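Local coordinates for protein probable chitinase A (Chromobacterium violaceum, PDB 4TX8) that probably hydrolyses chitin as a family 18 endochitinase, its catalytic barrel being joined to a small carbohydrate-binding module, at residues 165-170 and 210-215; 177-182 and 204-209; 188-193 and 197-202. All coordinates share one frame; numbering follows the deposited sequence. Where two conformers were deposited one is given.

Interaction 1: residues 165-170 and 210-215; sequences QDIRAQ and YGFDGI
Ile-167 reaches from helix 160-171 into the bend where the chain leaves helix 193-210, and it alone makes the contact from the helix side, meeting Tyr-210, Gly-211 and Phe-212 in turn. With chi2 extended at -177°, the CD1 methyl lies at the far end of a stretched chain and does most of the touching. Ile-167 CD1 comes within 3.6 Å of Tyr-210 O and 4.3 Å of Tyr-210 CB, while the phenol ring of Tyr-210 leads off to meet Phe-151 edge-to-face. The other branch of Ile-167, CG2, approaches Gly-211 O at 3.8 Å. Gly-211 is also the point where the helix gives way: its positive phi of 86° turns the backbone toward the next strand.

In the (beta/alpha)8 barrel of family 18 chitinases, helices alternate with strands along the chain, and here one outer helix packs against the turn that feeds the neighbouring helix into strand 214-218. Asp-213 occupies the first position of the family's DxxDxDxE signature.

Beyond the turn, the CB of Phe-212 points away from Ile-167, yet with chi1 at -67° CG lies anti to the carbonyl carbon, beside the backbone N, and the ring ends nearer Ile-167 than that bond would suggest. Ile-167 CD1 meets CE1 of Phe-212 at 3.8 Å and CD1 of that ring at 4.1 Å, approaching it obliquely, and the two side chains run roughly perpendicular. The same ring also packs on Phe-163, Val-138 and Ile-206, between helices and strand. The polar groups of the turn share a partner: Gln-171 NE2 bonds both Gly-211 O and Asp-213 OD2, the latter also accepting from the backbone N of Val-177.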
loop_
_atom_site.group_PDB
_atom_site.type_symbol
_atom_site.label_atom_id
_atom_site.label_comp_id
_atom_site.label_asym_id
_atom_site.label_seq_id
_atom_site.Cartn_x
_atom_site.Cartn_y
_atom_site.Cartn_z
ATOM N N GLN A 165 -20.115 3.328 -9.269
ATOM C CA GLN A 165 -19.935 3.126 -10.702
ATOM C C GLN A 165 -18.456 3.141 -11.077
ATOM O O GLN A 165 -18.021 2.392 -11.953
ATOM C CB GLN A 165 -20.690 4.192 -11.496
ATOM C CG GLN A 165 -22.200 4.041 -11.447
ATOM C CD GLN A 165 -22.921 5.135 -12.211
ATOM O OE1 GLN A 165 -22.354 6.193 -12.488
ATOM N NE2 GLN A 165 -24.178 4.884 -12.559
ATOM N N ASP A 166 -17.687 3.995 -10.408
ATOM C CA ASP A 166 -16.254 4.097 -10.666
ATOM C C ASP A 166 -15.534 2.810 -10.277
ATOM O O ASP A 166 -14.601 2.382 -10.957
ATOM C CB ASP A 166 -15.653 5.287 -9.916
ATOM C CG ASP A 166 -16.108 6.621 -10.478
ATOM O OD1 ASP A 166 -16.698 6.637 -11.579
ATOM O OD2 ASP A 166 -15.865 7.658 -9.822
ATOM N N ILE A 167 -15.973 2.202 -9.178
ATOM C CA ILE A 167 -15.438 0.917 -8.743
ATOM C C ILE A 167 -15.659 -0.147 -9.816
ATOM O O ILE A 167 -14.723 -0.846 -10.206
ATOM C CB ILE A 167 -16.085 0.457 -7.420
ATOM C CG1 ILE A 167 -15.657 1.377 -6.274
ATOM C CG2 ILE A 167 -15.722 -0.990 -7.118
ATOM C CD1 ILE A 167 -16.182 0.961 -4.917
ATOM N N ARG A 168 -16.894 -0.259 -10.299
ATOM C CA ARG A 168 -17.217 -1.218 -11.352
ATOM C C ARG A 168 -16.376 -0.977 -12.606
ATOM O O ARG A 168 -15.862 -1.921 -13.205
ATOM C CB ARG A 168 -18.707 -1.160 -11.701
ATOM C CG ARG A 168 -19.626 -1.663 -10.596
ATOM C CD ARG A 168 -21.073 -1.785 -11.067
ATOM N NE ARG A 168 -21.597 -0.524 -11.585
ATOM C CZ ARG A 168 -22.065 -0.357 -12.819
ATOM N NH1 ARG A 168 -22.520 0.829 -13.203
ATOM N NH2 ARG A 168 -22.085 -1.377 -13.668
ATOM N N ALA A 169 -16.227 0.288 -12.989
ATOM C CA ALA A 169 -15.490 0.637 -14.200
ATOM C C ALA A 169 -14.017 0.258 -14.087
ATOM O O ALA A 169 -13.407 -0.182 -15.059
ATOM C CB ALA A 169 -15.632 2.121 -14.499
ATOM N N GLN A 170 -13.448 0.429 -12.898
ATOM C CA GLN A 170 -12.059 0.044 -12.666
ATOM C C GLN A 170 -11.919 -1.476 -12.646
ATOM O O GLN A 170 -10.946 -2.029 -13.161
ATOM C CB GLN A 170 -11.538 0.642 -11.357
ATOM C CG GLN A 170 -11.307 2.151 -11.397
ATOM C CD GLN A 170 -10.083 2.550 -12.206
ATOM O OE1 GLN A 170 -9.409 1.709 -12.802
ATOM N NE2 GLN A 170 -9.785 3.843 -12.223
ATOM N N TYR A 210 -20.886 -1.429 -1.528
ATOM C CA TYR A 210 -20.050 -0.682 -2.462
ATOM C C TYR A 210 -19.425 -1.561 -3.542
ATOM O O TYR A 210 -19.092 -1.078 -4.623
ATOM C CB TYR A 210 -18.964 0.076 -1.697
ATOM C CG TYR A 210 -19.507 1.267 -0.940
ATOM C CD1 TYR A 210 -19.978 1.134 0.360
ATOM C CD2 TYR A 210 -19.569 2.519 -1.537
ATOM C CE1 TYR A 210 -20.485 2.220 1.050
ATOM C CE2 TYR A 210 -20.074 3.610 -0.855
ATOM C CZ TYR A 210 -20.531 3.455 0.437
ATOM O OH TYR A 210 -21.035 4.540 1.114
ATOM N N GLY A 211 -19.277 -2.850 -3.258
ATOM C CA GLY A 211 -18.719 -3.766 -4.235
ATOM C C GLY A 211 -17.203 -3.819 -4.203
ATOM O O GLY A 211 -16.564 -4.129 -5.211
ATOM N N PHE A 212 -16.625 -3.502 -3.047
ATOM C CA PHE A 212 -15.198 -3.707 -2.817
ATOM C C PHE A 212 -14.844 -5.181 -2.992
ATOM O O PHE A 212 -15.640 -6.053 -2.654
ATOM C CB PHE A 212 -14.800 -3.250 -1.414
ATOM C CG PHE A 212 -14.903 -1.770 -1.200
ATOM C CD1 PHE A 212 -14.076 -0.898 -1.889
ATOM C CD2 PHE A 212 -15.802 -1.251 -0.281
ATOM C CE1 PHE A 212 -14.159 0.466 -1.681
ATOM C CE2 PHE A 212 -15.888 0.112 -0.068
ATOM C CZ PHE A 212 -15.066 0.972 -0.771
ATOM N N ASP A 213 -13.650 -5.463 -3.503
ATOM C CA ASP A 213 -13.232 -6.846 -3.728
ATOM C C ASP A 213 -12.803 -7.533 -2.437
ATOM O O ASP A 213 -12.744 -8.759 -2.367
ATOM C CB ASP A 213 -12.086 -6.907 -4.742
ATOM C CG ASP A 213 -12.523 -6.520 -6.135
ATOM O OD1 ASP A 213 -13.213 -7.335 -6.784
ATOM O OD2 ASP A 213 -12.173 -5.406 -6.583
ATOM N N GLY A 214 -12.494 -6.739 -1.419
ATOM C CA GLY A 214 -12.016 -7.281 -0.163
ATOM C C GLY A 214 -11.406 -6.203 0.704
ATOM O O GLY A 214 -11.725 -5.026 0.547
ATOM N N ILE A 215 -10.525 -6.597 1.620
ATOM C CA ILE A 215 -9.972 -5.647 2.575
ATOM C C ILE A 215 -8.450 -5.681 2.657
ATOM O O ILE A 215 -7.806 -6.668 2.293
ATOM C CB ILE A 215 -10.531 -5.880 3.996
ATOM C CG1 ILE A 215 -10.027 -7.210 4.558
ATOM C CG2 ILE A 215 -12.058 -5.813 4.000
ATOM C CD1 ILE A 215 -10.489 -7.489 5.976
#

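Interaction 2: residues 177-182 and 204-209; sequences VVLSLG and YGILTQ
The close part of this contact is a meeting of methyl groups: CD2 of Leu-179, on strand 176-182, touches CG2 of Ile-206, on helix 193-210, at 3.7 Å. Leu-179 sends its side chain outward from the strand with CG anti to the backbone N (chi1 180°), bringing CD2 up to the helix. Ile-206 answers with its short branch, its CB bond also directed at the strand, and the two side chains cross at about a right angle. Both of them pack on Phe-151 as well, so the apolar patch continues into a loop.

Leu-207 lies more loosely alongside. Its CB bond does not aim at the strand, but the end of the side chain swings back until CD1 of Leu-207 is 4.5 Å from CD2 of Leu-179; Leu-207 also packs on Ile-215, Phe-250 and Ile-246. On the solvent side of the same helix are Thr-208 and Gln-209, both exposed. There the methyl CG2 of Thr-208 rests over one face of the Tyr-204 ring, 3.6 Å above its plane and offset toward the rim, and that ring also makes a cation-pi contact with Lys-245.

On the opposite face of the strand, toward the barrel interior, Ser-180 OG is hydrogen-bonded to Asp-216 OD2; this serine begins the SxGG motif familiar in family 18 chitinases. Leu-179 faces the helix, whereas Ser-180 faces inward, as expected of a beta-alpha-beta crossover, here strand 176-182, helix 193-210 and strand 214-218, in a TIM barrel.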
loop_
_atom_site.group_PDB
_atom_site.type_symbol
_atom_site.label_atom_id
_atom_site.label_comp_id
_atom_site.label_asym_id
_atom_site.label_seq_id
_atom_site.Cartn_x
_atom_site.Cartn_y
_atom_site.Cartn_z
ATOM N N VAL A 177 -10.333 -3.239 -6.319
ATOM C CA VAL A 177 -10.579 -2.098 -5.449
ATOM C C VAL A 177 -10.912 -2.606 -4.055
ATOM O O VAL A 177 -11.962 -3.212 -3.841
ATOM C CB VAL A 177 -11.726 -1.213 -5.967
ATOM C CG1 VAL A 177 -11.886 0.015 -5.081
ATOM C CG2 VAL A 177 -11.475 -0.804 -7.415
ATOM N N VAL A 178 -10.013 -2.373 -3.107
ATOM C CA VAL A 178 -10.191 -2.940 -1.778
ATOM C C VAL A 178 -10.246 -1.843 -0.714
ATOM O O VAL A 178 -9.728 -0.743 -0.907
ATOM C CB VAL A 178 -9.068 -3.971 -1.460
ATOM C CG1 VAL A 178 -8.313 -4.341 -2.731
ATOM C CG2 VAL A 178 -8.109 -3.457 -0.408
ATOM N N LEU A 179 -10.906 -2.147 0.398
ATOM C CA LEU A 179 -11.081 -1.196 1.485
ATOM C C LEU A 179 -10.036 -1.428 2.565
ATOM O O LEU A 179 -9.922 -2.533 3.088
ATOM C CB LEU A 179 -12.488 -1.318 2.073
ATOM C CG LEU A 179 -12.809 -0.380 3.235
ATOM C CD1 LEU A 179 -12.646 1.065 2.798
ATOM C CD2 LEU A 179 -14.213 -0.633 3.762
ATOM N N SER A 180 -9.270 -0.396 2.905
ATOM C CA SER A 180 -8.231 -0.551 3.915
ATOM C C SER A 180 -8.705 -0.174 5.313
ATOM O O SER A 180 -9.395 0.828 5.509
ATOM C CB SER A 180 -6.998 0.281 3.564
ATOM O OG SER A 180 -5.983 0.093 4.536
ATOM N N LEU A 181 -8.322 -0.997 6.279
ATOM C CA LEU A 181 -8.533 -0.693 7.684
ATOM C C LEU A 181 -7.274 -0.040 8.233
ATOM O O LEU A 181 -6.217 -0.674 8.290
ATOM C CB LEU A 181 -8.863 -1.962 8.473
ATOM C CG LEU A 181 -10.304 -2.471 8.549
ATOM C CD1 LEU A 181 -11.076 -2.225 7.264
ATOM C CD2 LEU A 181 -10.293 -3.953 8.884
ATOM N N GLY A 182 -7.381 1.225 8.624
ATOM C CA GLY A 182 -6.236 1.949 9.143
ATOM C C GLY A 182 -6.496 3.442 9.247
ATOM O O GLY A 182 -7.644 3.879 9.319
ATOM N N TYR A 204 -19.155 -6.688 6.204
ATOM C CA TYR A 204 -19.941 -7.397 5.206
ATOM C C TYR A 204 -20.926 -6.438 4.552
ATOM O O TYR A 204 -21.098 -6.449 3.337
ATOM C CB TYR A 204 -20.678 -8.580 5.834
ATOM C CG TYR A 204 -21.584 -9.317 4.875
ATOM C CD1 TYR A 204 -21.072 -10.241 3.974
ATOM C CD2 TYR A 204 -22.952 -9.089 4.872
ATOM C CE1 TYR A 204 -21.898 -10.917 3.094
ATOM C CE2 TYR A 204 -23.786 -9.757 4.000
ATOM C CZ TYR A 204 -23.255 -10.670 3.113
ATOM O OH TYR A 204 -24.085 -11.338 2.245
ATOM N N GLY A 205 -21.559 -5.599 5.366
ATOM C CA GLY A 205 -22.487 -4.601 4.863
ATOM C C GLY A 205 -21.825 -3.602 3.931
ATOM O O GLY A 205 -22.385 -3.234 2.900
ATOM N N ILE A 206 -20.623 -3.164 4.291
ATOM C CA ILE A 206 -19.898 -2.182 3.493
ATOM C C ILE A 206 -19.460 -2.774 2.156
ATOM O O ILE A 206 -19.704 -2.189 1.099
ATOM C CB ILE A 206 -18.663 -1.642 4.244
ATOM C CG1 ILE A 206 -19.096 -0.903 5.514
ATOM C CG2 ILE A 206 -17.847 -0.729 3.341
ATOM C CD1 ILE A 206 -17.949 -0.514 6.426
ATOM N N LEU A 207 -18.820 -3.939 2.211
ATOM C CA LEU A 207 -18.319 -4.600 1.009
ATOM C C LEU A 207 -19.439 -4.903 0.016
ATOM O O LEU A 207 -19.301 -4.648 -1.180
ATOM C CB LEU A 207 -17.583 -5.892 1.378
ATOM C CG LEU A 207 -16.061 -5.842 1.548
ATOM C CD1 LEU A 207 -15.614 -4.615 2.328
ATOM C CD2 LEU A 207 -15.568 -7.111 2.229
ATOM N N THR A 208 -20.550 -5.434 0.514
ATOM C CA THR A 208 -21.665 -5.801 -0.353
ATOM C C THR A 208 -22.352 -4.568 -0.939
ATOM O O THR A 208 -22.839 -4.602 -2.069
ATOM C CB THR A 208 -22.710 -6.661 0.393
ATOM O OG1 THR A 208 -23.162 -5.966 1.562
ATOM C CG2 THR A 208 -22.107 -7.992 0.805
ATOM N N GLN A 209 -22.376 -3.477 -0.177
ATOM C CA GLN A 209 -23.000 -2.242 -0.643
ATOM C C GLN A 209 -22.189 -1.565 -1.744
ATOM O O GLN A 209 -22.733 -1.168 -2.772
ATOM C CB GLN A 209 -23.197 -1.262 0.516
ATOM C CG GLN A 209 -23.864 0.047 0.104
ATOM C CD GLN A 209 -23.859 1.088 1.209
ATOM O OE1 GLN A 209 -23.438 0.817 2.334
ATOM N NE2 GLN A 209 -24.325 2.291 0.890
#

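Interaction 3: residues 188-193 and 197-202; sequences VTLNNA and QNFVNS
Gln-197 joins Ala-193 through the first turn of helix 193-210: its backbone N donates to Ala-193 O over 3.1 Å, with an N-H...O angle of 155° and the donor tilted 31° from the carbonyl plane. Just ahead, Asn-192 is the N-cap, and its OD1 accepts from the backbone N of Gln-195. The Gln-197 side chain bends at chi2, and in the conformer described here OE1 accepts from Gln-241 NE2; a second conformer was deposited, so the bond may not be permanent.

Next along the helix, Asn-198 turns aside and gives ND2 to Asn-146 O. Phe-199 is the apolar centre of the contact. Its ring is carried anti to the backbone N (chi1 -179°) and meets the loop with two crossings near a right angle. Leu-190 CD2 sits 3.7 Å from Phe-199 CB, while the other methyl of this leucine, CD1, lies over one ring face. Val-188 CG1 comes obliquely to the ring, 4.0 Å from CD2 of Phe-199.

One turn on, Asn-198 O is gripped by both Ser-202 N and Ser-202 OG, from opposite faces of its plane, the OG bond being 2.8 Å long; that hydroxyl is also bonded to Val-149 N.

The loop from strand 176-182 folds back on the helix it leads into, and helix 230-246 packs alongside, through Leu-235 on Leu-190 and Ala-238 on Phe-199.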
loop_
_atom_site.group_PDB
_atom_site.type_symbol
_atom_site.label_atom_id
_atom_site.label_comp_id
_atom_site.label_asym_id
_atom_site.label_seq_id
_atom_site.Cartn_x
_atom_site.Cartn_y
_atom_site.Cartn_z
ATOM N N VAL A 188 -8.836 -0.626 15.816
ATOM C CA VAL A 188 -9.890 -1.627 15.925
ATOM C C VAL A 188 -9.810 -2.392 17.243
ATOM O O VAL A 188 -8.731 -2.807 17.663
ATOM C CB VAL A 188 -9.822 -2.628 14.756
ATOM C CG1 VAL A 188 -10.995 -3.592 14.809
ATOM C CG2 VAL A 188 -9.799 -1.885 13.432
ATOM N N THR A 189 -10.953 -2.573 17.898
ATOM C CA THR A 189 -11.016 -3.387 19.107
ATOM C C THR A 189 -11.653 -4.743 18.821
ATOM O O THR A 189 -12.815 -4.826 18.422
ATOM C CB THR A 189 -11.812 -2.694 20.232
ATOM O OG1 THR A 189 -13.110 -2.330 19.748
ATOM C CG2 THR A 189 -11.084 -1.450 20.721
ATOM N N LEU A 190 -10.879 -5.803 19.026
ATOM C CA LEU A 190 -11.375 -7.166 18.883
ATOM C C LEU A 190 -10.998 -7.974 20.115
ATOM O O LEU A 190 -10.157 -8.870 20.050
ATOM C CB LEU A 190 -10.813 -7.822 17.622
ATOM C CG LEU A 190 -11.212 -7.190 16.288
ATOM C CD1 LEU A 190 -10.548 -7.930 15.139
ATOM C CD2 LEU A 190 -12.723 -7.184 16.124
ATOM N N ASN A 191 -11.627 -7.645 21.239
ATOM C CA ASN A 191 -11.269 -8.237 22.521
ATOM C C ASN A 191 -12.224 -9.342 22.967
ATOM O O ASN A 191 -11.887 -10.136 23.844
ATOM C CB ASN A 191 -11.198 -7.145 23.592
ATOM C CG ASN A 191 -10.097 -6.136 23.319
ATOM O OD1 ASN A 191 -8.949 -6.506 23.064
ATOM N ND2 ASN A 191 -10.444 -4.856 23.358
ATOM N N ASN A 192 -13.411 -9.391 22.367
ATOM C CA ASN A 192 -14.368 -10.454 22.669
ATOM C C ASN A 192 -15.191 -10.857 21.446
ATOM O O ASN A 192 -15.113 -10.215 20.398
ATOM C CB ASN A 192 -15.291 -10.035 23.822
ATOM C CG ASN A 192 -16.068 -8.762 23.529
ATOM O OD1 ASN A 192 -16.721 -8.638 22.493
ATOM N ND2 ASN A 192 -16.002 -7.808 24.449
ATOM N N ALA A 193 -15.981 -11.919 21.591
ATOM C CA ALA A 193 -16.755 -12.471 20.483
ATOM C C ALA A 193 -17.796 -11.491 19.945
ATOM O O ALA A 193 -18.152 -11.538 18.767
ATOM C CB ALA A 193 -17.431 -13.769 20.911
ATOM N N GLN A 197 -18.124 -10.170 16.008
ATOM C CA GLN A 197 -19.357 -10.227 15.231
ATOM C C GLN A 197 -19.711 -8.871 14.623
ATOM O O GLN A 197 -20.146 -8.801 13.473
ATOM C CB GLN A 197 -20.509 -10.741 16.094
ATOM C CG GLN A 197 -20.384 -12.213 16.448
ATOM C CD GLN A 197 -20.180 -13.086 15.224
ATOM O OE1 GLN A 197 -19.162 -13.765 15.094
ATOM N NE2 GLN A 197 -21.151 -13.072 14.318
ATOM N N ASN A 198 -19.515 -7.796 15.383
ATOM C CA ASN A 198 -19.761 -6.449 14.869
ATOM C C ASN A 198 -18.814 -6.122 13.719
ATOM O O ASN A 198 -19.209 -5.512 12.726
ATOM C CB ASN A 198 -19.615 -5.405 15.978
ATOM C CG ASN A 198 -20.752 -5.454 16.982
ATOM O OD1 ASN A 198 -21.824 -5.986 16.700
ATOM N ND2 ASN A 198 -20.524 -4.886 18.159
ATOM N N PHE A 199 -17.561 -6.539 13.872
ATOM C CA PHE A 199 -16.542 -6.402 12.834
ATOM C C PHE A 199 -16.991 -7.090 11.556
ATOM O O PHE A 199 -17.046 -6.478 10.491
ATOM C CB PHE A 199 -15.214 -6.987 13.330
ATOM C CG PHE A 199 -14.077 -6.886 12.343
ATOM C CD1 PHE A 199 -13.860 -7.886 11.405
ATOM C CD2 PHE A 199 -13.200 -5.814 12.386
ATOM C CE1 PHE A 199 -12.807 -7.807 10.513
ATOM C CE2 PHE A 199 -12.144 -5.727 11.497
ATOM C CZ PHE A 199 -11.946 -6.728 10.560
ATOM N N VAL A 200 -17.321 -8.370 11.682
ATOM C CA VAL A 200 -17.721 -9.186 10.544
ATOM C C VAL A 200 -18.964 -8.629 9.853
ATOM O O VAL A 200 -18.961 -8.405 8.642
ATOM C CB VAL A 200 -17.982 -10.640 10.979
ATOM C CG1 VAL A 200 -18.686 -11.409 9.880
ATOM C CG2 VAL A 200 -16.673 -11.317 11.364
ATOM N N ASN A 201 -20.018 -8.394 10.629
ATOM C CA ASN A 201 -21.287 -7.940 10.072
ATOM C C ASN A 201 -21.201 -6.566 9.406
ATOM O O ASN A 201 -21.697 -6.387 8.296
ATOM C CB ASN A 201 -22.367 -7.920 11.156
ATOM C CG ASN A 201 -22.725 -9.312 11.649
ATOM O OD1 ASN A 201 -22.492 -10.307 10.962
ATOM N ND2 ASN A 201 -23.301 -9.386 12.844
ATOM N N SER A 202 -20.575 -5.599 10.072
ATOM C CA SER A 202 -20.533 -4.244 9.529
ATOM C C SER A 202 -19.691 -4.179 8.251
ATOM O O SER A 202 -20.069 -3.503 7.294
ATOM C CB SER A 202 -20.009 -3.246 10.570
ATOM O OG SER A 202 -18.659 -3.499 10.915
#

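Overall arrangement
The three contacts follow one another along helix 193-210: its start is in interaction 3, its C-terminal turns in interaction 2, its exit in interaction 1. Interactions 1 and 2 meet directly through neighbouring strands, with Asp-213 N and Val-177 O 2.8 Å apart in a probable hydrogen bond. Interactions 2 and 3 touch where Leu-181 CD2 packs at 3.6 Å on Phe-199 CZ. Interaction 2 is wholly buried and aliphatic, between helix and sheet; interaction 1, partly buried, pairs an isoleucine with backbone carbonyls and a ring; interaction 3, farther from the chain's centre, adds backbone hydrogen bonding and an exposed margin to its aromatic core.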